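Local coordinates for protein N2152 (Neocallimastix frontalis, PDB 5U22) that probably hydrolyses rare arabinosyl substrates as a polyspecific family 39 glycoside hydrolase built from a TIM barrel and a beta sandwich, at residues S408-N411 and G415-I418; L170-D175 and L206-A211; Q89-K92 and R98-I101; R267-K272 and K307-M312. All blocks are in the same frame, centred on the assembly; numbering follows the deposited sequence.

In the fold
The four contacts sample both domains of the enzyme and the seam between them. Contacts 2 and 3, with centres about 18 Å apart, both reach the parallel barrel sheet, each where a strand enters it. In glycoside hydrolases with this barrel the active site lies at the other, C-terminal ends of the strands, so both are probably far from the chemistry. Contact 4 joins the ends of two helices, one of which packs on the sandwich. It touches contact 1 through a cation-pi pair, Arg417 CZ lying 3.4 Å from Trp308 CD1. Contact 1 belongs to the sandwich; its centre is about 43 Å from that of contact 2, across the centre of the chain.

Contact 1: S408-N411 and G415-I418; sequences SGTN and GYRI
Tyr416 sets CG beside its own backbone N and anti to the carbonyl carbon (chi1 -60°), which sends the ring out from strand 415-422 until its hydroxyl reaches the loop at Thr410 and Asn411. In Asn411, CG sits between the backbone N and the carbonyl carbon, so the amide folds back toward the same phenol. The bond across the contact, however, comes from the main chain: Asn411 N donates to Tyr416 OH at 3.0 Å, nearly straight at 164°. The side-chain nitrogen stays farther off, ND2 to Tyr416 OH being 3.6 Å, and the amide and ring planes are turned 48° apart. Thr410 adds the apolar share, its methyl CG2 approaching Tyr416 CZ obliquely at 3.8 Å. Asn411 O lies in the ring plane at the edge, 3.9 Å from Tyr416 CE2. A water stands 2.6 Å from Tyr416 OH and donates a weak bond to Gly409 O. Thr410 OG1 is held by Asn350 OD1 of another loop, while Asn411 OD1 takes the nearby amides of Ser413 and Ser414, closing an Asx turn. The loop joins strands 403-408 and 415-422, which do not pair with each other. Tyr416 OH thus accepts the Asn411 amide and keeps a close water as second partner, so the polar end of a buried tyrosine is satisfied where it meets the loop.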
loop_
_atom_site.group_PDB
_atom_site.type_symbol
_atom_site.label_atom_id
_atom_site.label_comp_id
_atom_site.label_asym_id
_atom_site.label_seq_id
_atom_site.Cartn_x
_atom_site.Cartn_y
_atom_site.Cartn_z
ATOM N N SER A 408 -16.816 -22.448 5.944
ATOM C CA SER A 408 -16.715 -23.004 7.287
ATOM C C SER A 408 -15.260 -23.099 7.734
ATOM O O SER A 408 -14.333 -23.137 6.921
ATOM C CB SER A 408 -17.361 -24.391 7.348
ATOM O OG SER A 408 -18.763 -24.269 7.436
ATOM N N GLY A 409 -15.073 -23.120 9.055
ATOM C CA GLY A 409 -13.766 -23.323 9.650
ATOM C C GLY A 409 -12.715 -22.335 9.188
ATOM O O GLY A 409 -11.622 -22.738 8.786
ATOM N N THR A 410 -13.039 -21.043 9.225
ATOM C CA THR A 410 -12.124 -19.999 8.798
ATOM C C THR A 410 -11.266 -19.537 9.966
ATOM O O THR A 410 -11.620 -19.705 11.134
ATOM C CB THR A 410 -12.885 -18.810 8.216
ATOM O OG1 THR A 410 -13.898 -18.397 9.145
ATOM C CG2 THR A 410 -13.537 -19.192 6.884
ATOM N N ASN A 411 -10.125 -18.941 9.633
ATOM C CA ASN A 411 -9.202 -18.423 10.631
ATOM C C ASN A 411 -8.849 -16.982 10.283
ATOM O O ASN A 411 -9.299 -16.436 9.269
ATOM C CB ASN A 411 -7.949 -19.297 10.724
ATOM C CG ASN A 411 -7.167 -19.312 9.440
ATOM O OD1 ASN A 411 -6.504 -18.330 9.106
ATOM N ND2 ASN A 411 -7.224 -20.429 8.715
ATOM N N GLY A 415 -5.688 -16.016 3.738
ATOM C CA GLY A 415 -6.365 -15.157 2.776
ATOM C C GLY A 415 -7.390 -15.986 2.019
ATOM O O GLY A 415 -7.168 -17.166 1.751
ATOM N N TYR A 416 -8.514 -15.363 1.678
ATOM C CA TYR A 416 -9.585 -16.057 0.972
ATOM C C TYR A 416 -9.942 -15.333 -0.314
ATOM O O TYR A 416 -9.829 -14.112 -0.406
ATOM C CB TYR A 416 -10.829 -16.183 1.847
ATOM C CG TYR A 416 -10.561 -16.962 3.120
ATOM C CD1 TYR A 416 -10.505 -18.351 3.110
ATOM C CD2 TYR A 416 -10.352 -16.309 4.323
ATOM C CE1 TYR A 416 -10.263 -19.064 4.274
ATOM C CE2 TYR A 416 -10.094 -17.012 5.475
ATOM C CZ TYR A 416 -10.060 -18.385 5.447
ATOM O OH TYR A 416 -9.798 -19.078 6.607
ATOM N N ARG A 417 -10.386 -16.097 -1.318
ATOM C CA ARG A 417 -10.911 -15.480 -2.531
ATOM C C ARG A 417 -12.165 -16.211 -2.979
ATOM O O ARG A 417 -12.220 -17.445 -2.945
ATOM C CB ARG A 417 -9.902 -15.474 -3.690
ATOM C CG ARG A 417 -10.440 -14.740 -4.916
ATOM C CD ARG A 417 -9.396 -14.507 -6.012
ATOM N NE ARG A 417 -8.974 -15.739 -6.690
ATOM C CZ ARG A 417 -8.217 -15.766 -7.785
ATOM N NH1 ARG A 417 -7.796 -14.632 -8.350
ATOM N NH2 ARG A 417 -7.885 -16.930 -8.323
ATOM N N ILE A 418 -13.172 -15.444 -3.397
ATOM C CA ILE A 418 -14.316 -15.986 -4.123
ATOM C C ILE A 418 -14.243 -15.438 -5.540
ATOM O O ILE A 418 -14.222 -14.218 -5.737
ATOM C CB ILE A 418 -15.641 -15.620 -3.438
ATOM C CG1 ILE A 418 -15.730 -16.348 -2.102
ATOM C CG2 ILE A 418 -16.824 -15.986 -4.339
ATOM C CD1 ILE A 418 -16.769 -15.791 -1.176
HETATM O O HOH W 1 -9.585 -21.620 6.442
#

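Contact 2: L170-D175 and L206-A211; sequences LLRQID and LPDIIA
Arg172 and Asp208 meet in a salt bridge between the last turn of helix 160-174 and the loop that leads into strand 209-212. The guanidinium grips the carboxylate end-on with two nitrogens, one to each oxygen: Arg172 NH2 to Asp208 OD1 is 2.9 Å and Arg172 NH1 to Asp208 OD2 is 3.0 Å. Both oxygens lie close to the guanidinium plane and are met on their syn sides. The fit is not flat, because the two planes are turned 36° apart and NH2 stands out of the carboxylate plane. A bend at chi2 (-61°) directs the arginine chain from the helix toward the loop, and the acid comes to it from the opposite direction.

Further hydrogen bonds fix both partners. Asp208 OD2 also accepts the backbone N of Ile180, so one oxygen serves the bridge and the start of strand 180-185 together. Tyr168 OH bonds both Arg172 NH2 and Leu206 O, spanning a pair that does not bond directly, since Arg172 NH2 and Leu206 O are 4.3 Å apart. These additional bonds restrict rotation of a bridge whose two residues remain partly exposed. The arrangement belongs to a beta/alpha barrel: the C-terminal end of an outer helix is joined to the loop at the N-terminal end of a strand, the face of the barrel turned away from the usual active-site side.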
loop_
_atom_site.group_PDB
_atom_site.type_symbol
_atom_site.label_atom_id
_atom_site.label_comp_id
_atom_site.label_asym_id
_atom_site.label_seq_id
_atom_site.Cartn_x
_atom_site.Cartn_y
_atom_site.Cartn_z
ATOM N N LEU A 170 13.474 24.416 -2.350
ATOM C CA LEU A 170 14.581 23.899 -3.146
ATOM C C LEU A 170 14.080 22.965 -4.247
ATOM O O LEU A 170 14.465 23.099 -5.413
ATOM C CB LEU A 170 15.584 23.186 -2.235
ATOM C CG LEU A 170 16.652 22.405 -3.019
ATOM C CD1 LEU A 170 17.552 23.364 -3.786
ATOM C CD2 LEU A 170 17.461 21.515 -2.100
ATOM N N LEU A 171 13.207 22.016 -3.890
ATOM C CA LEU A 171 12.725 21.034 -4.859
ATOM C C LEU A 171 11.923 21.687 -5.977
ATOM O O LEU A 171 11.978 21.242 -7.134
ATOM C CB LEU A 171 11.882 19.974 -4.148
ATOM C CG LEU A 171 12.725 19.011 -3.299
ATOM C CD1 LEU A 171 11.858 18.057 -2.510
ATOM C CD2 LEU A 171 13.698 18.247 -4.188
ATOM N N ARG A 172 11.147 22.721 -5.652
ATOM C CA ARG A 172 10.381 23.407 -6.687
ATOM C C ARG A 172 11.294 24.130 -7.659
ATOM O O ARG A 172 10.940 24.301 -8.830
ATOM C CB ARG A 172 9.401 24.398 -6.065
ATOM C CG ARG A 172 8.218 23.771 -5.356
ATOM C CD ARG A 172 7.353 22.930 -6.282
ATOM N NE ARG A 172 6.045 22.696 -5.675
ATOM C CZ ARG A 172 5.341 21.574 -5.800
ATOM N NH1 ARG A 172 5.811 20.563 -6.505
ATOM N NH2 ARG A 172 4.162 21.469 -5.204
ATOM N N GLN A 173 12.459 24.565 -7.195
ATOM C CA GLN A 173 13.413 25.232 -8.068
ATOM C C GLN A 173 14.157 24.233 -8.953
ATOM O O GLN A 173 14.268 24.439 -10.166
ATOM C CB GLN A 173 14.398 26.055 -7.231
ATOM N N ILE A 174 14.673 23.142 -8.374
ATOM C CA ILE A 174 15.561 22.262 -9.127
ATOM C C ILE A 174 14.874 21.040 -9.745
ATOM O O ILE A 174 15.472 20.396 -10.615
ATOM C CB ILE A 174 16.762 21.806 -8.271
ATOM C CG1 ILE A 174 16.331 20.835 -7.160
ATOM C CG2 ILE A 174 17.492 23.019 -7.682
ATOM C CD1 ILE A 174 17.501 20.373 -6.284
ATOM N N ASP A 175 13.656 20.694 -9.329
ATOM C CA ASP A 175 12.909 19.587 -9.940
ATOM C C ASP A 175 11.435 19.974 -10.013
ATOM O O ASP A 175 10.570 19.337 -9.402
ATOM C CB ASP A 175 13.123 18.290 -9.149
ATOM C CG ASP A 175 12.699 17.039 -9.916
ATOM O OD1 ASP A 175 12.288 17.153 -11.094
ATOM O OD2 ASP A 175 12.789 15.923 -9.335
ATOM N N LEU A 206 2.288 23.130 0.624
ATOM C CA LEU A 206 1.485 21.917 0.710
ATOM C C LEU A 206 2.087 20.829 -0.169
ATOM O O LEU A 206 2.446 21.096 -1.324
ATOM C CB LEU A 206 0.044 22.183 0.277
ATOM C CG LEU A 206 -0.862 22.994 1.206
ATOM C CD1 LEU A 206 -2.108 23.426 0.463
ATOM C CD2 LEU A 206 -1.244 22.169 2.431
ATOM N N PRO A 207 2.193 19.595 0.326
ATOM C CA PRO A 207 2.652 18.504 -0.537
ATOM C C PRO A 207 1.668 18.272 -1.676
ATOM O O PRO A 207 0.477 18.577 -1.575
ATOM C CB PRO A 207 2.710 17.298 0.413
ATOM C CG PRO A 207 1.729 17.608 1.485
ATOM C CD PRO A 207 1.731 19.124 1.641
ATOM N N ASP A 208 2.185 17.743 -2.780
ATOM C CA ASP A 208 1.293 17.287 -3.840
ATOM C C ASP A 208 0.602 15.988 -3.466
ATOM O O ASP A 208 -0.541 15.750 -3.877
ATOM C CB ASP A 208 2.073 17.102 -5.127
ATOM C CG ASP A 208 2.776 18.351 -5.535
ATOM O OD1 ASP A 208 2.103 19.406 -5.568
ATOM O OD2 ASP A 208 3.994 18.282 -5.782
ATOM N N ILE A 209 1.288 15.135 -2.710
ATOM C CA ILE A 209 0.768 13.851 -2.259
ATOM C C ILE A 209 0.978 13.797 -0.751
ATOM O O ILE A 209 2.116 13.930 -0.277
ATOM C CB ILE A 209 1.476 12.667 -2.948
ATOM C CG1 ILE A 209 1.507 12.856 -4.472
ATOM C CG2 ILE A 209 0.789 11.352 -2.587
ATOM C CD1 ILE A 209 2.400 11.850 -5.210
ATOM N N ILE A 210 -0.113 13.629 0.001
ATOM C CA ILE A 210 -0.048 13.583 1.459
ATOM C C ILE A 210 0.368 12.182 1.883
ATOM O O ILE A 210 -0.086 11.183 1.316
ATOM C CB ILE A 210 -1.400 13.993 2.076
ATOM C CG1 ILE A 210 -1.258 14.332 3.563
ATOM C CG2 ILE A 210 -2.459 12.905 1.874
ATOM C CD1 ILE A 210 -0.562 15.677 3.803
ATOM N N ALA A 211 1.251 12.094 2.875
ATOM C CA ALA A 211 1.827 10.817 3.261
ATOM C C ALA A 211 1.834 10.671 4.773
ATOM O O ALA A 211 2.216 11.599 5.494
ATOM C CB ALA A 211 3.274 10.686 2.749
#

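Contact 3: Q89-K92 and R98-I101; sequences QRLK and RVTI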
loop_
_atom_site.group_PDB
_atom_site.type_symbol
_atom_site.label_atom_id
_atom_site.label_comp_id
_atom_site.label_asym_id
_atom_site.label_seq_id
_atom_site.Cartn_x
_atom_site.Cartn_y
_atom_site.Cartn_z
ATOM N N GLN A 89 14.988 1.709 -12.528
ATOM C CA GLN A 89 15.337 1.038 -13.780
ATOM C C GLN A 89 14.773 -0.378 -13.827
ATOM O O GLN A 89 14.267 -0.814 -14.868
ATOM C CB GLN A 89 16.851 1.013 -13.981
ATOM C CG GLN A 89 17.280 0.317 -15.274
ATOM C CD GLN A 89 16.744 0.980 -16.550
ATOM O OE1 GLN A 89 16.854 2.194 -16.735
ATOM N NE2 GLN A 89 16.174 0.170 -17.443
ATOM N N ARG A 90 14.858 -1.117 -12.719
ATOM C CA ARG A 90 14.250 -2.443 -12.702
ATOM C C ARG A 90 12.759 -2.359 -12.990
ATOM O O ARG A 90 12.214 -3.186 -13.729
ATOM C CB ARG A 90 14.488 -3.138 -11.357
ATOM C CG ARG A 90 15.955 -3.280 -10.972
ATOM C CD ARG A 90 16.131 -4.320 -9.866
ATOM N NE ARG A 90 15.924 -5.669 -10.387
ATOM C CZ ARG A 90 15.863 -6.767 -9.638
ATOM N NH1 ARG A 90 15.986 -6.689 -8.315
ATOM N NH2 ARG A 90 15.677 -7.948 -10.214
ATOM N N LEU A 91 12.088 -1.348 -12.432
ATOM C CA LEU A 91 10.634 -1.249 -12.529
ATOM C C LEU A 91 10.144 -0.905 -13.928
ATOM O O LEU A 91 8.942 -1.042 -14.191
ATOM C CB LEU A 91 10.114 -0.210 -11.528
ATOM C CG LEU A 91 10.115 -0.691 -10.075
ATOM C CD1 LEU A 91 9.843 0.468 -9.113
ATOM C CD2 LEU A 91 9.082 -1.807 -9.882
ATOM N N LYS A 92 11.027 -0.462 -14.826
ATOM C CA LYS A 92 10.605 -0.223 -16.204
ATOM C C LYS A 92 10.048 -1.477 -16.850
ATOM O O LYS A 92 9.277 -1.378 -17.811
ATOM C CB LYS A 92 11.773 0.318 -17.035
ATOM C CG LYS A 92 12.150 1.752 -16.728
ATOM N N ARG A 98 5.644 2.691 -10.369
ATOM C CA ARG A 98 6.453 3.850 -9.995
ATOM C C ARG A 98 7.138 3.585 -8.666
ATOM O O ARG A 98 6.861 2.597 -7.986
ATOM C CB ARG A 98 5.625 5.143 -9.869
ATOM C CG ARG A 98 5.321 5.811 -11.193
ATOM C CD ARG A 98 3.942 5.460 -11.651
ATOM N NE ARG A 98 2.911 6.025 -10.789
ATOM C CZ ARG A 98 1.942 5.314 -10.220
ATOM N NH1 ARG A 98 1.872 3.994 -10.416
ATOM N NH2 ARG A 98 1.031 5.923 -9.469
ATOM N N VAL A 99 8.039 4.480 -8.280
ATOM C CA VAL A 99 8.759 4.303 -7.023
ATOM C C VAL A 99 8.953 5.655 -6.343
ATOM O O VAL A 99 9.327 6.644 -6.986
ATOM C CB VAL A 99 10.102 3.572 -7.227
ATOM C CG1 VAL A 99 11.003 4.307 -8.237
ATOM C CG2 VAL A 99 10.793 3.380 -5.894
ATOM N N THR A 100 8.678 5.689 -5.043
ATOM C CA THR A 100 8.824 6.888 -4.225
ATOM C C THR A 100 10.294 7.097 -3.874
ATOM O O THR A 100 10.979 6.155 -3.465
ATOM C CB THR A 100 8.006 6.734 -2.941
ATOM O OG1 THR A 100 6.621 6.539 -3.262
ATOM C CG2 THR A 100 8.165 7.948 -2.026
ATOM N N ILE A 101 10.771 8.336 -4.009
ATOM C CA ILE A 101 12.128 8.707 -3.604
ATOM C C ILE A 101 12.120 9.167 -2.149
ATOM O O ILE A 101 11.655 10.267 -1.844
ATOM C CB ILE A 101 12.688 9.814 -4.499
ATOM C CG1 ILE A 101 12.750 9.333 -5.946
ATOM C CG2 ILE A 101 14.063 10.245 -3.991
ATOM C CD1 ILE A 101 12.902 10.447 -6.967
#
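Leu91 drives one methyl against Val99, and that single branch makes the tight part of the contact. Its CD1 comes within 3.6 Å of Val99 CB, and the two side chains cross at a slant. The same carbon is 3.8 Å from Arg98 O, so the leucine tip also rests against the peptide that joins Arg98 to Val99. Val99 CG1 is a little farther, at 4.1 Å from Leu91 CD1. The leucine places CG anti to its carbonyl carbon (chi1 -75°) and extends beyond it, carrying CD1 onto the strand. No hydrogen bond crosses here; the attraction is apolar, between two buried side chains.

The solvent side is different in character. Arg98 directs its CB away from the helix and remains partly exposed, with NH1 bonded to Gly96 O and Asn65 OD1. Lys92, next to Leu91, is partly exposed and takes no part; its chain is modelled only as far as CG.

The contact lies inside the beta-alpha-beta unit formed by strand 66-70, helix 84-91 and strand 98-102. Val99 also touches Val84 and Ala88 on that helix and Ala69 on strand 66-70, while Leu91 also touches Leu47 in a loop.

Contact 4: R267-K272 and K307-M312; sequences RFERYK and KWYGDM
Tyr309 offers the edge of its ring to Glu269, and the acid oxygen OE2 lies in the ring plane beside the hydroxyl. Met312 SD occupies the same plane at another part of the rim, 3.9 Å from Tyr309 CD1; both of these partners from the two segments meet the Tyr309 ring at its edge. The carboxylate is turned almost perpendicular to the ring, at 82°. Contact between the helix ends thus narrows to one short hydrogen bond, in which Tyr309 OH donates to the anti lone pair of Glu269 OE2 at 2.5 Å. The two side chains arrive from opposite directions. Tyr309 extends with CG anti to the backbone N (chi1 -180°), whereas the glutamate chain bends at chi2 (-75°) to meet it.

Helix 258-270 closes nearby: Lys272, with positive phi, is the C-prime residue of a Schellman motif. Tyr309 and Met312 also pack on Ile345 of strand 341-347, which places the bond beside the seam of barrel and sandwich. Glu269 OE1 and Tyr309 OH each have another hydrogen-bond partner beyond the two segments. A buried phenol and carboxylate at so short a separation suggest a strong, polarised bond, in which the donated proton would help to stabilise negative charge on the acid.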
loop_
_atom_site.group_PDB
_atom_site.type_symbol
_atom_site.label_atom_id
_atom_site.label_comp_id
_atom_site.label_asym_id
_atom_site.label_seq_id
_atom_site.Cartn_x
_atom_site.Cartn_y
_atom_site.Cartn_z
ATOM N N ARG A 267 -9.611 -1.440 3.006
ATOM C CA ARG A 267 -9.888 -0.090 3.490
ATOM C C ARG A 267 -9.212 0.965 2.624
ATOM O O ARG A 267 -9.821 1.997 2.329
ATOM C CB ARG A 267 -9.480 0.023 4.966
ATOM C CG ARG A 267 -10.375 -0.831 5.862
ATOM C CD ARG A 267 -9.791 -1.118 7.240
ATOM N NE ARG A 267 -10.435 -2.293 7.830
ATOM C CZ ARG A 267 -10.255 -2.709 9.080
ATOM N NH1 ARG A 267 -9.451 -2.035 9.899
ATOM N NH2 ARG A 267 -10.880 -3.804 9.510
ATOM N N PHE A 268 -7.976 0.716 2.174
ATOM C CA PHE A 268 -7.348 1.623 1.212
ATOM C C PHE A 268 -8.204 1.777 -0.037
ATOM O O PHE A 268 -8.379 2.891 -0.550
ATOM C CB PHE A 268 -5.953 1.123 0.817
ATOM C CG PHE A 268 -4.918 1.223 1.912
ATOM C CD1 PHE A 268 -5.262 1.618 3.195
ATOM C CD2 PHE A 268 -3.592 0.914 1.644
ATOM C CE1 PHE A 268 -4.306 1.691 4.203
ATOM C CE2 PHE A 268 -2.628 1.004 2.637
ATOM C CZ PHE A 268 -2.991 1.389 3.930
ATOM N N GLU A 269 -8.730 0.666 -0.560
ATOM C CA GLU A 269 -9.581 0.763 -1.740
ATOM C C GLU A 269 -10.875 1.496 -1.417
ATOM O O GLU A 269 -11.355 2.302 -2.221
ATOM C CB GLU A 269 -9.878 -0.626 -2.298
ATOM C CG GLU A 269 -8.656 -1.354 -2.877
ATOM C CD GLU A 269 -8.220 -0.823 -4.244
ATOM O OE1 GLU A 269 -8.941 0.025 -4.837
ATOM O OE2 GLU A 269 -7.149 -1.263 -4.712
ATOM N N ARG A 270 -11.442 1.249 -0.236
ATOM C CA ARG A 270 -12.701 1.894 0.135
ATOM C C ARG A 270 -12.567 3.412 0.153
ATOM O O ARG A 270 -13.498 4.132 -0.226
ATOM C CB ARG A 270 -13.158 1.378 1.499
ATOM C CG ARG A 270 -14.443 1.993 2.028
ATOM C CD ARG A 270 -14.976 1.179 3.227
ATOM N NE ARG A 270 -15.117 -0.248 2.902
ATOM C CZ ARG A 270 -14.472 -1.230 3.536
ATOM N NH1 ARG A 270 -13.655 -0.966 4.557
ATOM N NH2 ARG A 270 -14.646 -2.483 3.156
ATOM N N TYR A 271 -11.414 3.919 0.576
ATOM C CA TYR A 271 -11.203 5.355 0.699
ATOM C C TYR A 271 -10.384 5.925 -0.452
ATOM O O TYR A 271 -9.956 7.084 -0.389
ATOM C CB TYR A 271 -10.567 5.671 2.056
ATOM C CG TYR A 271 -11.578 5.505 3.172
ATOM C CD1 TYR A 271 -12.435 6.544 3.506
ATOM C CD2 TYR A 271 -11.718 4.294 3.845
ATOM C CE1 TYR A 271 -13.382 6.397 4.513
ATOM C CE2 TYR A 271 -12.665 4.136 4.841
ATOM C CZ TYR A 271 -13.490 5.190 5.171
ATOM O OH TYR A 271 -14.431 5.034 6.157
ATOM N N LYS A 272 -10.180 5.145 -1.510
ATOM C CA LYS A 272 -9.546 5.627 -2.738
ATOM C C LYS A 272 -8.139 6.153 -2.470
ATOM O O LYS A 272 -7.706 7.162 -3.033
ATOM C CB LYS A 272 -10.415 6.673 -3.429
ATOM C CG LYS A 272 -11.797 6.121 -3.804
ATOM C CD LYS A 272 -12.630 7.122 -4.592
ATOM C CE LYS A 272 -13.972 7.354 -3.928
ATOM N N LYS A 307 -0.881 -11.560 -5.436
ATOM C CA LYS A 307 -1.073 -11.914 -6.839
ATOM C C LYS A 307 -2.555 -11.883 -7.204
ATOM O O LYS A 307 -2.934 -11.349 -8.256
ATOM C CB LYS A 307 -0.459 -13.289 -7.111
ATOM C CG LYS A 307 -0.778 -13.870 -8.497
ATOM C CD LYS A 307 0.004 -13.192 -9.599
ATOM C CE LYS A 307 -0.278 -13.849 -10.966
ATOM N NZ LYS A 307 -0.108 -12.885 -12.073
ATOM N N TRP A 308 -3.406 -12.458 -6.346
ATOM C CA TRP A 308 -4.852 -12.347 -6.538
ATOM C C TRP A 308 -5.258 -10.892 -6.683
ATOM O O TRP A 308 -6.034 -10.522 -7.574
ATOM C CB TRP A 308 -5.585 -12.944 -5.344
ATOM C CG TRP A 308 -5.605 -14.416 -5.240
ATOM C CD1 TRP A 308 -5.239 -15.321 -6.183
ATOM C CD2 TRP A 308 -6.026 -15.162 -4.099
ATOM N NE1 TRP A 308 -5.417 -16.601 -5.702
ATOM C CE2 TRP A 308 -5.899 -16.526 -4.420
ATOM C CE3 TRP A 308 -6.500 -14.805 -2.829
ATOM C CZ2 TRP A 308 -6.236 -17.542 -3.520
ATOM C CZ3 TRP A 308 -6.833 -15.811 -1.939
ATOM C CH2 TRP A 308 -6.699 -17.163 -2.287
ATOM N N TYR A 309 -4.728 -10.054 -5.793
ATOM C CA TYR A 309 -5.043 -8.631 -5.800
ATOM C C TYR A 309 -4.593 -7.977 -7.096
ATOM O O TYR A 309 -5.367 -7.270 -7.756
ATOM C CB TYR A 309 -4.365 -7.983 -4.593
ATOM C CG TYR A 309 -4.571 -6.499 -4.413
ATOM C CD1 TYR A 309 -5.812 -5.900 -4.648
ATOM C CD2 TYR A 309 -3.530 -5.704 -3.948
ATOM C CE1 TYR A 309 -6.005 -4.529 -4.451
ATOM C CE2 TYR A 309 -3.708 -4.341 -3.727
ATOM C CZ TYR A 309 -4.939 -3.757 -3.978
ATOM O OH TYR A 309 -5.089 -2.409 -3.749
ATOM N N GLY A 310 -3.336 -8.201 -7.476
ATOM C CA GLY A 310 -2.809 -7.574 -8.676
ATOM C C GLY A 310 -3.520 -8.011 -9.939
ATOM O O GLY A 310 -3.539 -7.267 -10.929
ATOM N N ASP A 311 -4.088 -9.228 -9.938
ATOM C CA ASP A 311 -4.832 -9.738 -11.090
ATOM C C ASP A 311 -6.164 -9.038 -11.287
ATOM O O ASP A 311 -6.786 -9.220 -12.341
ATOM C CB ASP A 311 -5.121 -11.241 -10.955
ATOM C CG ASP A 311 -3.887 -12.104 -11.119
ATOM O OD1 ASP A 311 -2.843 -11.585 -11.567
ATOM O OD2 ASP A 311 -3.982 -13.320 -10.819
ATOM N N MET A 312 -6.641 -8.291 -10.290
ATOM C CA MET A 312 -7.965 -7.700 -10.394
ATOM C C MET A 312 -8.000 -6.682 -11.523
ATOM O O MET A 312 -7.075 -5.879 -11.683
ATOM C CB MET A 312 -8.361 -7.044 -9.071
ATOM C CG MET A 312 -8.628 -8.053 -7.954
ATOM S SD MET A 312 -9.080 -7.226 -6.408
ATOM C CE MET A 312 -10.480 -8.214 -5.896
#